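Local coordinates for protein homoserine dehydrogenase (PDB 3ING) that probably catalyses the NADP-dependent interconversion of L-aspartate semialdehyde and L-homoserine, a step of threonine and methionine biosynthesis, at residues 144-149 with 283-288; 150-155 with 219-224; 172-177 with 206-211. All blocks are in the same frame, centred on the assembly; numbering follows the deposited sequence.

How the interactions relate
All three contacts are buried, and no direct hydrogen bond joins the segments of any of them. Interaction 1 sets the sodium-binding loop on Leu285 and on strand 286-291 of the antiparallel sheet. Interaction 2 continues from that loop into helix 152-157 and packs it on helix 212-226 with aliphatic and aromatic groups; Tyr287 of interaction 1 reaches its Pro150. Interaction 3, nested in sequence inside the other two, sets aliphatic groups against a carboxylate and a carbonyl, and three ordered waters link its segments round Asp208. It meets interaction 1 through Leu285 but does not touch interaction 2, whose helix 212-226 follows helix 206-209 in the chain.

Interaction 1 (144-149 with 283-288); sequences TVAGGV and DGLGYQ. With NA (sodium ion), chain B; EDO (1,2-ethanediol), chain F.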
loop_
_atom_site.group_PDB
_atom_site.type_symbol
_atom_site.label_atom_id
_atom_site.label_comp_id
_atom_site.label_asym_id
_atom_site.label_seq_id
_atom_site.Cartn_x
_atom_site.Cartn_y
_atom_site.Cartn_z
ATOM N N THR A 144 -10.284 7.498 7.947
ATOM C CA THR A 144 -11.703 7.239 8.136
ATOM C C THR A 144 -12.079 5.752 8.038
ATOM O O THR A 144 -13.115 5.407 8.526
ATOM C CB THR A 144 -12.577 7.999 7.122
ATOM O OG1 THR A 144 -12.311 7.482 5.791
ATOM C CG2 THR A 144 -12.310 9.519 7.224
ATOM N N VAL A 145 -11.247 4.891 7.441
ATOM C CA VAL A 145 -11.542 3.437 7.433
ATOM C C VAL A 145 -10.289 2.675 7.867
ATOM O O VAL A 145 -9.237 2.794 7.227
ATOM C CB VAL A 145 -11.976 2.921 6.064
ATOM C CG1 VAL A 145 -12.322 1.348 6.125
ATOM C CG2 VAL A 145 -13.145 3.727 5.514
ATOM N N ALA A 146 -10.390 1.927 8.957
ATOM C CA ALA A 146 -9.247 1.164 9.477
ATOM C C ALA A 146 -8.109 2.111 9.797
ATOM O O ALA A 146 -7.049 2.092 9.173
ATOM C CB ALA A 146 -8.762 0.044 8.495
ATOM N N GLY A 147 -8.360 2.970 10.750
ATOM C CA GLY A 147 -7.376 3.932 11.253
ATOM C C GLY A 147 -5.994 3.903 10.636
ATOM O O GLY A 147 -5.718 4.573 9.655
ATOM N N GLY A 148 -5.130 3.085 11.194
ATOM C CA GLY A 148 -3.745 3.075 10.797
ATOM C C GLY A 148 -3.356 2.078 9.728
ATOM O O GLY A 148 -2.190 2.002 9.357
ATOM N N VAL A 149 -4.292 1.320 9.191
ATOM C CA VAL A 149 -3.932 0.375 8.136
ATOM C C VAL A 149 -4.004 1.094 6.792
ATOM O O VAL A 149 -5.019 1.665 6.487
ATOM C CB VAL A 149 -4.875 -0.845 8.087
ATOM C CG1 VAL A 149 -4.401 -1.794 6.991
ATOM C CG2 VAL A 149 -4.905 -1.563 9.443
ATOM N N ASP A 283 -5.513 -6.611 18.714
ATOM C CA ASP A 283 -5.384 -5.141 18.667
ATOM C C ASP A 283 -5.251 -4.564 17.268
ATOM O O ASP A 283 -5.026 -3.351 17.105
ATOM C CB ASP A 283 -4.165 -4.700 19.467
ATOM C CG ASP A 283 -4.293 -4.999 20.928
ATOM O OD1 ASP A 283 -5.363 -4.708 21.483
ATOM O OD2 ASP A 283 -3.340 -5.574 21.490
ATOM N N GLY A 284 -5.435 -5.397 16.255
ATOM C CA GLY A 284 -5.215 -4.941 14.897
ATOM C C GLY A 284 -6.468 -4.866 14.063
ATOM O O GLY A 284 -7.544 -5.295 14.499
ATOM N N LEU A 285 -6.297 -4.358 12.842
ATOM C CA LEU A 285 -7.347 -4.304 11.818
ATOM C C LEU A 285 -6.753 -4.780 10.495
ATOM O O LEU A 285 -5.530 -4.929 10.362
ATOM C CB LEU A 285 -7.876 -2.877 11.678
ATOM C CG LEU A 285 -8.554 -2.221 12.897
ATOM C CD1 LEU A 285 -8.975 -0.733 12.588
ATOM C CD2 LEU A 285 -9.744 -3.006 13.251
ATOM N N GLY A 286 -7.589 -5.029 9.504
ATOM C CA GLY A 286 -7.076 -5.472 8.212
ATOM C C GLY A 286 -8.173 -5.822 7.252
ATOM O O GLY A 286 -9.340 -5.849 7.624
ATOM N N TYR A 287 -7.780 -6.074 6.012
ATOM C CA TYR A 287 -8.697 -6.350 4.951
ATOM C C TYR A 287 -8.068 -7.134 3.781
ATOM O O TYR A 287 -6.840 -7.372 3.705
ATOM C CB TYR A 287 -9.272 -5.026 4.411
ATOM C CG TYR A 287 -8.204 -4.154 3.760
ATOM C CD1 TYR A 287 -7.846 -4.333 2.452
ATOM C CD2 TYR A 287 -7.542 -3.179 4.479
ATOM C CE1 TYR A 287 -6.842 -3.548 1.837
ATOM C CE2 TYR A 287 -6.545 -2.408 3.886
ATOM C CZ TYR A 287 -6.207 -2.592 2.560
ATOM O OH TYR A 287 -5.213 -1.796 1.957
ATOM N N GLN A 288 -8.918 -7.477 2.828
ATOM C CA GLN A 288 -8.514 -8.188 1.647
ATOM C C GLN A 288 -9.198 -7.507 0.461
ATOM O O GLN A 288 -10.407 -7.276 0.522
ATOM C CB GLN A 288 -8.951 -9.652 1.766
ATOM C CG GLN A 288 -8.620 -10.520 0.591
ATOM C CD GLN A 288 -8.982 -11.980 0.795
ATOM O OE1 GLN A 288 -10.133 -12.389 0.591
ATOM N NE2 GLN A 288 -7.987 -12.792 1.116
HETATM NA NA NA B . -6.851 3.491 6.698
HETATM C C1 EDO F . -10.072 -6.952 15.967
HETATM O O1 EDO F . -8.927 -7.812 16.055
HETATM C C2 EDO F . -10.279 -6.152 17.256
HETATM O O2 EDO F . -9.654 -4.864 17.142
#
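The sodium-binding loop of homoserine dehydrogenase, between strand 139-140 and helix 152-157, rests here through Ala146 and Val149 on Leu285, just before strand 286-291 of the antiparallel sheet, and on Tyr287 within it. The ion takes three backbone oxygens from the loop: Val145 O at 2.5 Å, Val149 O at 2.6 Å and Ala146 O at 2.9 Å. Glu142 completes the site with its backbone O and carboxylate OE2. A beta turn, closed by Val149 N bonding to Ala146 O at 2.9 Å, helps bring these carbonyls round the metal, while Ala146 CB and the Val149 side chain face the strand. Gly147, in the same turn, touches the bound NADPH, so metal loop and cofactor pocket share a backbone.

The fit against the strand is wholly by packing. Leu285 reaches out with one methyl, CD1, which lies 3.7 Å from Ala146 CA. Val149 straddles the next residues with its two branches: CG2 lies over the Leu285 peptide, 3.5 Å from Leu285 O, and CG1, anti to the backbone N (chi1 -178°), turns to the tyrosine. The Tyr287 side chain slides past Val149 in the opposite direction, its hydroxyl bonded to Pro150 O just beyond the loop. Where the two pass, Val149 CG1 meets the ring obliquely at Tyr287 CE2, 3.8 Å away.

Interaction 2 (150-155 with 219-224); sequences PLFSVL and VILVNH
This is a buried helix-to-helix packing contact, in which Phe152 and two leucines from the start of helix 152-157 press against Ile220, Leu221 and His224 of helix 212-226. It lies beside the antiparallel sheet: Leu151 and Leu221 both touch Phe167 of strand 164-170. On its other side, helix 152-157 faces the second subunit, where Ser153 OG bonds to Ser158 OG of that chain.

Phe152 has the largest share of the contact. Its CG stands anti to the carbonyl carbon (chi1 -65°), and the ring reaches helix 212-226 with CD1 and CE1 at His224 and CZ at Ile220 and Leu221. Phe152 CD1 sits over the centre of one imidazole face, 3.5 Å from His224 ND1, while the neighbouring CE1 lies 3.6 Å from His224 CG. The two side chains run past each other in opposite directions, and their ring planes meet at 47°, an oblique pairing. The far corner of the phenyl ring, Phe152 CZ, meets Ile220 CG2 at 3.7 Å and Leu221 CD2 at 4.0 Å, both aliphatic side chains crossing it at about a right angle. Leu151, at the N-cap position, lays CD2 over the centre of one phenyl face and also reaches Leu221 CD2, 3.9 Å away. One turn on, Leu155 CD1 approaches His224 CD2 obliquely at 3.9 Å.

A chi1 of -175° swings the imidazole of His224 away from its backbone N and out towards helix 152-157. The Tyr141 ring meets Phe152 edge-to-face. The imidazole thus offers a flat surface to carbon while ND1 is tied to the Tyr141 hydroxyl, so a polar residue serves a largely apolar interface, with Tyr141 probably helping to fix its rotation.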
loop_
_atom_site.group_PDB
_atom_site.type_symbol
_atom_site.label_atom_id
_atom_site.label_comp_id
_atom_site.label_asym_id
_atom_site.label_seq_id
_atom_site.Cartn_x
_atom_site.Cartn_y
_atom_site.Cartn_z
ATOM N N PRO A 150 -2.928 1.078 6.002
ATOM C CA PRO A 150 -3.017 1.686 4.672
ATOM C C PRO A 150 -4.079 1.031 3.800
ATOM O O PRO A 150 -4.084 -0.188 3.598
ATOM C CB PRO A 150 -1.622 1.454 4.074
ATOM C CG PRO A 150 -0.739 1.250 5.262
ATOM C CD PRO A 150 -1.586 0.552 6.283
ATOM N N LEU A 151 -4.984 1.857 3.270
ATOM C CA LEU A 151 -6.123 1.377 2.547
ATOM C C LEU A 151 -6.319 2.280 1.333
ATOM O O LEU A 151 -6.105 1.846 0.195
ATOM C CB LEU A 151 -7.350 1.366 3.499
ATOM C CG LEU A 151 -8.552 0.511 3.087
ATOM C CD1 LEU A 151 -9.533 0.263 4.257
ATOM C CD2 LEU A 151 -9.265 1.090 1.914
ATOM N N PHE A 152 -6.698 3.539 1.538
ATOM C CA PHE A 152 -6.987 4.378 0.356
ATOM C C PHE A 152 -5.721 4.706 -0.405
ATOM O O PHE A 152 -5.747 4.809 -1.638
ATOM C CB PHE A 152 -7.847 5.592 0.719
ATOM C CG PHE A 152 -9.209 5.207 1.185
ATOM C CD1 PHE A 152 -10.104 4.577 0.323
ATOM C CD2 PHE A 152 -9.559 5.341 2.489
ATOM C CE1 PHE A 152 -11.317 4.163 0.764
ATOM C CE2 PHE A 152 -10.804 4.956 2.922
ATOM C CZ PHE A 152 -11.679 4.363 2.056
ATOM N N SER A 153 -4.612 4.829 0.293
ATOM C CA SER A 153 -3.326 5.098 -0.368
ATOM C C SER A 153 -2.921 3.879 -1.233
ATOM O O SER A 153 -2.273 4.019 -2.288
ATOM C CB SER A 153 -2.268 5.416 0.676
ATOM O OG SER A 153 -2.076 4.418 1.687
ATOM N N VAL A 154 -3.305 2.684 -0.759
ATOM C CA VAL A 154 -3.060 1.415 -1.501
ATOM C C VAL A 154 -3.927 1.374 -2.758
ATOM O O VAL A 154 -3.477 1.042 -3.874
ATOM C CB VAL A 154 -3.346 0.220 -0.605
ATOM C CG1 VAL A 154 -3.331 -1.115 -1.388
ATOM C CG2 VAL A 154 -2.348 0.212 0.588
ATOM N N LEU A 155 -5.193 1.704 -2.567
ATOM C CA LEU A 155 -6.151 1.723 -3.680
ATOM C C LEU A 155 -5.768 2.804 -4.673
ATOM O O LEU A 155 -5.897 2.586 -5.879
ATOM C CB LEU A 155 -7.583 1.922 -3.175
ATOM C CG LEU A 155 -8.253 0.821 -2.351
ATOM C CD1 LEU A 155 -9.569 1.278 -1.860
ATOM C CD2 LEU A 155 -8.416 -0.435 -3.155
ATOM N N VAL A 219 -19.916 3.080 3.787
ATOM C CA VAL A 219 -20.378 4.094 2.810
ATOM C C VAL A 219 -19.171 4.664 2.091
ATOM O O VAL A 219 -19.160 4.789 0.885
ATOM C CB VAL A 219 -21.138 5.248 3.470
ATOM C CG1 VAL A 219 -21.424 6.362 2.469
ATOM C CG2 VAL A 219 -22.424 4.739 4.115
ATOM N N ILE A 220 -18.176 5.047 2.859
ATOM C CA ILE A 220 -16.962 5.631 2.308
ATOM C C ILE A 220 -16.305 4.628 1.360
ATOM O O ILE A 220 -15.898 4.984 0.249
ATOM C CB ILE A 220 -15.997 6.085 3.438
ATOM C CG1 ILE A 220 -16.681 7.151 4.281
ATOM C CG2 ILE A 220 -14.600 6.575 2.845
ATOM C CD1 ILE A 220 -15.953 7.496 5.559
ATOM N N LEU A 221 -16.253 3.364 1.781
ATOM C CA LEU A 221 -15.653 2.299 0.955
ATOM C C LEU A 221 -16.404 2.077 -0.353
ATOM O O LEU A 221 -15.795 2.074 -1.417
ATOM C CB LEU A 221 -15.573 0.966 1.728
ATOM C CG LEU A 221 -14.522 0.814 2.814
ATOM C CD1 LEU A 221 -14.884 -0.387 3.711
ATOM C CD2 LEU A 221 -13.128 0.677 2.212
ATOM N N VAL A 222 -17.708 1.862 -0.277
ATOM C CA VAL A 222 -18.494 1.599 -1.489
ATOM C C VAL A 222 -18.435 2.813 -2.419
ATOM O O VAL A 222 -18.242 2.661 -3.616
ATOM C CB VAL A 222 -19.950 1.140 -1.188
ATOM C CG1 VAL A 222 -20.857 2.328 -0.688
ATOM C CG2 VAL A 222 -20.568 0.425 -2.451
ATOM N N ASN A 223 -18.552 4.034 -1.880
ATOM C CA ASN A 223 -18.492 5.252 -2.737
ATOM C C ASN A 223 -17.100 5.443 -3.355
ATOM O O ASN A 223 -16.964 5.774 -4.520
ATOM C CB ASN A 223 -18.898 6.517 -1.959
ATOM C CG ASN A 223 -20.342 6.513 -1.535
ATOM O OD1 ASN A 223 -21.151 5.716 -2.024
ATOM N ND2 ASN A 223 -20.699 7.475 -0.683
ATOM N N HIS A 224 -16.056 5.251 -2.560
ATOM C CA HIS A 224 -14.710 5.296 -3.099
ATOM C C HIS A 224 -14.453 4.252 -4.216
ATOM O O HIS A 224 -13.969 4.582 -5.262
ATOM C CB HIS A 224 -13.675 5.029 -2.024
ATOM C CG HIS A 224 -12.277 5.186 -2.518
ATOM N ND1 HIS A 224 -11.547 6.337 -2.312
ATOM C CD2 HIS A 224 -11.483 4.367 -3.246
ATOM C CE1 HIS A 224 -10.357 6.212 -2.874
ATOM N NE2 HIS A 224 -10.297 5.035 -3.457
#

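Interaction 3 (172-177 with 206-211); sequences SSTINY and QDDLNG
Thr174 and Ile175, in the first turn of helix 173-183, press against Asp208 of the short helix 206-209. This part is tight. Thr174 crosses the aspartate at about a right angle, with CB 3.5 Å from Asp208 CG and CG2 alongside Asp208 CB. Ile175 CG1 is anti to the backbone N (chi1 -170°), and that extends CD1 to 3.4 Å from Asp208 O and 3.9 Å from Gly211 CA. Leu209 approaches more loosely.

Beside this tight packing the gap between the helices is bridged by water. One water donates to Asp208 OD1 at 2.7 Å and to Ser172 OG while accepting from Ile175 N at 2.9 Å. A second links Ser172 OG to Asp208 O, and a third donates to Asp208 OD1 and accepts a longer bond from Thr174 N. Asp208 OD1 thus receives two waters, each also held by a backbone N-H of the first helical turn. OD2 bonds to the backbone N of Glu202, a residue of the NADPH site. Carboxylate, ordered waters and helix start lie next to Glu202, consistent with a place at the edge of the NADPH and predicted homoserine site of the homoserine dehydrogenase family.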
loop_
_atom_site.group_PDB
_atom_site.type_symbol
_atom_site.label_atom_id
_atom_site.label_comp_id
_atom_site.label_asym_id
_atom_site.label_seq_id
_atom_site.Cartn_x
_atom_site.Cartn_y
_atom_site.Cartn_z
ATOM N N SER A 172 -13.646 -1.862 11.859
ATOM C CA SER A 172 -14.232 -1.093 12.982
ATOM C C SER A 172 -13.686 -1.795 14.229
ATOM O O SER A 172 -14.033 -2.928 14.508
ATOM C CB SER A 172 -15.775 -1.097 12.920
ATOM O OG SER A 172 -16.404 -0.303 13.941
ATOM N N SER A 173 -12.819 -1.097 14.952
ATOM C CA SER A 173 -12.088 -1.675 16.077
ATOM C C SER A 173 -12.953 -2.075 17.255
ATOM O O SER A 173 -13.130 -3.285 17.539
ATOM C CB SER A 173 -11.035 -0.698 16.571
ATOM O OG SER A 173 -10.026 -0.492 15.618
ATOM N N THR A 174 -13.513 -1.066 17.925
ATOM C CA THR A 174 -14.190 -1.289 19.219
ATOM C C THR A 174 -15.242 -2.409 19.191
ATOM O O THR A 174 -15.244 -3.283 20.074
ATOM C CB THR A 174 -14.740 0.028 19.809
ATOM O OG1 THR A 174 -13.650 0.895 20.051
ATOM C CG2 THR A 174 -15.521 -0.215 21.161
ATOM N N ILE A 175 -16.093 -2.437 18.167
ATOM C CA ILE A 175 -17.124 -3.502 18.093
ATOM C C ILE A 175 -16.459 -4.866 18.003
ATOM O O ILE A 175 -16.895 -5.827 18.616
ATOM C CB ILE A 175 -18.145 -3.257 16.933
ATOM C CG1 ILE A 175 -19.341 -4.224 17.039
ATOM C CG2 ILE A 175 -17.453 -3.272 15.561
ATOM C CD1 ILE A 175 -20.610 -3.784 16.287
ATOM N N ASN A 176 -15.351 -4.952 17.283
ATOM C CA ASN A 176 -14.680 -6.221 17.135
ATOM C C ASN A 176 -13.965 -6.664 18.421
ATOM O O ASN A 176 -14.002 -7.821 18.818
ATOM C CB ASN A 176 -13.751 -6.181 15.924
ATOM C CG ASN A 176 -14.441 -6.659 14.678
ATOM O OD1 ASN A 176 -14.726 -7.859 14.551
ATOM N ND2 ASN A 176 -14.764 -5.725 13.757
ATOM N N TYR A 177 -13.348 -5.699 19.084
ATOM C CA TYR A 177 -12.663 -5.905 20.343
ATOM C C TYR A 177 -13.674 -6.373 21.353
ATOM O O TYR A 177 -13.428 -7.323 22.149
ATOM C CB TYR A 177 -12.049 -4.562 20.757
ATOM C CG TYR A 177 -11.092 -4.577 21.913
ATOM C CD1 TYR A 177 -9.849 -5.157 21.789
ATOM C CD2 TYR A 177 -11.402 -3.947 23.115
ATOM C CE1 TYR A 177 -8.941 -5.155 22.842
ATOM C CE2 TYR A 177 -10.507 -3.942 24.165
ATOM C CZ TYR A 177 -9.271 -4.544 24.015
ATOM O OH TYR A 177 -8.318 -4.532 25.007
ATOM N N GLN A 206 -21.693 4.488 21.824
ATOM C CA GLN A 206 -22.864 3.790 21.263
ATOM C C GLN A 206 -22.759 3.658 19.742
ATOM O O GLN A 206 -23.258 2.683 19.151
ATOM C CB GLN A 206 -24.132 4.504 21.679
ATOM C CG GLN A 206 -24.333 4.467 23.210
ATOM C CD GLN A 206 -25.743 4.826 23.648
ATOM O OE1 GLN A 206 -26.306 5.823 23.193
ATOM N NE2 GLN A 206 -26.322 4.007 24.556
ATOM N N ASP A 207 -22.059 4.596 19.102
ATOM C CA ASP A 207 -21.778 4.500 17.647
ATOM C C ASP A 207 -21.002 3.225 17.311
ATOM O O ASP A 207 -21.154 2.669 16.237
ATOM C CB ASP A 207 -20.946 5.680 17.140
ATOM C CG ASP A 207 -21.696 6.975 17.127
ATOM O OD1 ASP A 207 -22.870 6.981 17.570
ATOM O OD2 ASP A 207 -21.070 7.983 16.720
ATOM N N ASP A 208 -20.126 2.798 18.214
ATOM C CA ASP A 208 -19.379 1.545 18.044
ATOM C C ASP A 208 -20.302 0.337 18.251
ATOM O O ASP A 208 -20.364 -0.568 17.425
ATOM C CB ASP A 208 -18.253 1.445 19.062
ATOM C CG ASP A 208 -17.094 2.380 18.767
ATOM O OD1 ASP A 208 -16.574 2.302 17.646
ATOM O OD2 ASP A 208 -16.664 3.111 19.680
ATOM N N LEU A 209 -21.005 0.331 19.371
ATOM C CA LEU A 209 -21.789 -0.849 19.787
ATOM C C LEU A 209 -22.984 -1.083 18.890
ATOM O O LEU A 209 -23.428 -2.215 18.720
ATOM C CB LEU A 209 -22.223 -0.730 21.264
ATOM C CG LEU A 209 -21.042 -0.550 22.240
ATOM C CD1 LEU A 209 -21.526 -0.375 23.687
ATOM C CD2 LEU A 209 -20.014 -1.709 22.122
ATOM N N ASN A 210 -23.533 -0.046 18.287
ATOM C CA ASN A 210 -24.677 -0.328 17.416
ATOM C C ASN A 210 -24.248 -0.572 15.975
ATOM O O ASN A 210 -25.073 -0.851 15.126
ATOM C CB ASN A 210 -25.778 0.694 17.569
ATOM C CG ASN A 210 -25.352 2.055 17.208
ATOM O OD1 ASN A 210 -24.397 2.226 16.457
ATOM N ND2 ASN A 210 -26.041 3.063 17.770
ATOM N N GLY A 211 -22.933 -0.566 15.726
ATOM C CA GLY A 211 -22.411 -0.871 14.389
ATOM C C GLY A 211 -22.417 0.315 13.424
ATOM O O GLY A 211 -22.069 0.178 12.243
HETATM O O HOH W 1 -16.540 -0.115 16.534
HETATM O O HOH W 2 -19.217 -0.140 14.690
HETATM O O HOH W 3 -14.050 2.094 17.365
#